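PDB 6QIX: P43 from Trichuris muris, which is the major secreted protein of this whipworm parasite, tethers to matrix and inhibits interleukin-13 function. Local coordinates for residues S139-R142 with L143-K147. Numbering follows the deposited sequence.
Sequences SYVR and LGYRK. With ACT (acetate ion), chain D.
Ser139 and Leu143, Tyr140 and Gly144, Val141 and Tyr145, and Arg142 and Arg146 are paired across one turn of helix 139-151 by the i to i+4 bonds of an alpha helix. The straightest runs from Tyr145 N to Val141 O, 2.9 Å long with an N-H...O angle of 174°. Gly144, with no side chain to add, joins through its backbone, its N 3.0 Å from Tyr140 O.

The same spacing pairs the side chains. Val141 and Tyr145 project from the same face of the helix, CG1 of the valine meeting the ring edge in its plane, 3.8 Å from Tyr145 CD2. With chi1 at -83°, the ring leans back toward the preceding turn, its CD2-CE2 edge beside that methyl. The other methyl, Val141 CG2, sits over one face of the Tyr140 ring, displaced toward its rim, so a compact branched residue serves two aromatic neighbours. Phe132 stacks on the Tyr145 ring and Tyr93 meets it edge-to-face. Tyrosine suits this place because its rim is apolar while its hydroxyl donates to OXT of an acetate ion at 2.6 Å; Arg56 NE and Tyr43 OH also bind that ion.

Elsewhere on the helix, Leu143 lays its branch back against the preceding turn, its CG 3.2 Å from Ser139 O. Arginine's long chain and several N-H groups let Arg142 reach two acceptors: NH1 bonds to the backbone oxygen of Lys266, and NH2 donates to a water at 3.2 Å. That water also accepts a weak bond from Arg146 NH1, whose chain bends at chi3 (90°).

The chemistry thus divides: one side of the helix packs apolar and aromatic groups, with the hydroxyl at the far end bound to an acetate probably supplied by the crystallisation liquor, while on another a shared water may modestly screen two like charges.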
# COMPACT_ATOMS: atom_id res chain seq x y z
N SER A 139 -5.43 -14.24 -9.95
CA SER A 139 -4.70 -13.21 -10.67
C SER A 139 -5.65 -12.20 -11.32
O SER A 139 -5.42 -10.99 -11.26
CB SER A 139 -3.78 -13.87 -11.71
OG SER A 139 -3.07 -12.86 -12.43
N TYR A 140 -6.74 -12.67 -11.93
CA TYR A 140 -7.63 -11.73 -12.63
C TYR A 140 -8.33 -10.77 -11.65
O TYR A 140 -8.62 -9.62 -12.01
CB TYR A 140 -8.64 -12.51 -13.50
CG TYR A 140 -9.84 -13.06 -12.77
CD1 TYR A 140 -11.02 -12.34 -12.73
CD2 TYR A 140 -9.80 -14.31 -12.14
CE1 TYR A 140 -12.13 -12.83 -12.07
CE2 TYR A 140 -10.91 -14.80 -11.47
CZ TYR A 140 -12.08 -14.06 -11.45
OH TYR A 140 -13.21 -14.52 -10.81
N VAL A 141 -8.55 -11.21 -10.40
CA VAL A 141 -9.11 -10.35 -9.35
C VAL A 141 -8.09 -9.30 -8.93
O VAL A 141 -8.39 -8.08 -8.84
CB VAL A 141 -9.53 -11.22 -8.16
CG1 VAL A 141 -9.98 -10.37 -7.00
CG2 VAL A 141 -10.65 -12.19 -8.59
N ARG A 142 -6.87 -9.75 -8.67
CA ARG A 142 -5.80 -8.83 -8.29
C ARG A 142 -5.64 -7.75 -9.35
O ARG A 142 -5.54 -6.56 -9.02
CB ARG A 142 -4.51 -9.61 -8.08
CG ARG A 142 -3.37 -8.80 -7.65
CD ARG A 142 -2.13 -9.67 -7.36
NE ARG A 142 -1.11 -8.70 -7.01
CZ ARG A 142 -0.18 -8.88 -6.10
NH1 ARG A 142 -0.13 -10.06 -5.45
NH2 ARG A 142 0.68 -7.88 -5.88
N LEU A 143 -5.67 -8.14 -10.63
CA LEU A 143 -5.42 -7.17 -11.68
C LEU A 143 -6.60 -6.23 -11.83
O LEU A 143 -6.40 -5.04 -12.11
CB LEU A 143 -5.13 -7.87 -13.01
CG LEU A 143 -3.86 -8.73 -12.96
CD1 LEU A 143 -3.64 -9.43 -14.30
CD2 LEU A 143 -2.64 -7.92 -12.58
N GLY A 144 -7.83 -6.72 -11.63
CA GLY A 144 -8.99 -5.86 -11.72
C GLY A 144 -9.02 -4.80 -10.64
O GLY A 144 -9.30 -3.62 -10.90
N TYR A 145 -8.73 -5.20 -9.38
CA TYR A 145 -8.68 -4.20 -8.32
C TYR A 145 -7.50 -3.25 -8.50
O TYR A 145 -7.58 -2.06 -8.12
CB TYR A 145 -8.60 -4.87 -6.95
CG TYR A 145 -9.93 -5.30 -6.41
CD1 TYR A 145 -10.78 -4.39 -5.80
CD2 TYR A 145 -10.33 -6.64 -6.48
CE1 TYR A 145 -12.01 -4.78 -5.30
CE2 TYR A 145 -11.59 -7.03 -5.97
CZ TYR A 145 -12.40 -6.10 -5.39
OH TYR A 145 -13.63 -6.50 -4.87
N ARG A 146 -6.37 -3.75 -9.03
CA ARG A 146 -5.24 -2.86 -9.24
C ARG A 146 -5.63 -1.73 -10.19
O ARG A 146 -5.30 -0.56 -9.95
CB ARG A 146 -4.03 -3.62 -9.78
CG ARG A 146 -2.79 -2.73 -9.87
CD ARG A 146 -1.52 -3.52 -10.11
NE ARG A 146 -1.25 -3.68 -11.54
CZ ARG A 146 -0.75 -4.78 -12.09
NH1 ARG A 146 -0.45 -5.85 -11.35
NH2 ARG A 146 -0.54 -4.81 -13.41
N LYS A 147 -6.35 -2.07 -11.26
CA LYS A 147 -6.77 -1.04 -12.20
C LYS A 147 -7.63 0.00 -11.50
O LYS A 147 -7.50 1.21 -11.75
CB LYS A 147 -7.50 -1.70 -13.37
CG LYS A 147 -7.85 -0.75 -14.50
CD LYS A 147 -8.54 -1.48 -15.68
CE LYS A 147 -8.90 -0.47 -16.78
NZ LYS A 147 -10.15 0.32 -16.51
C ACT D . -15.76 -3.86 -3.11
O ACT D . -16.15 -3.50 -1.98
OXT ACT D . -14.95 -4.77 -3.40
CH3 ACT D . -16.31 -3.01 -4.27
O HOH W 1 0.59 -5.65 -8.13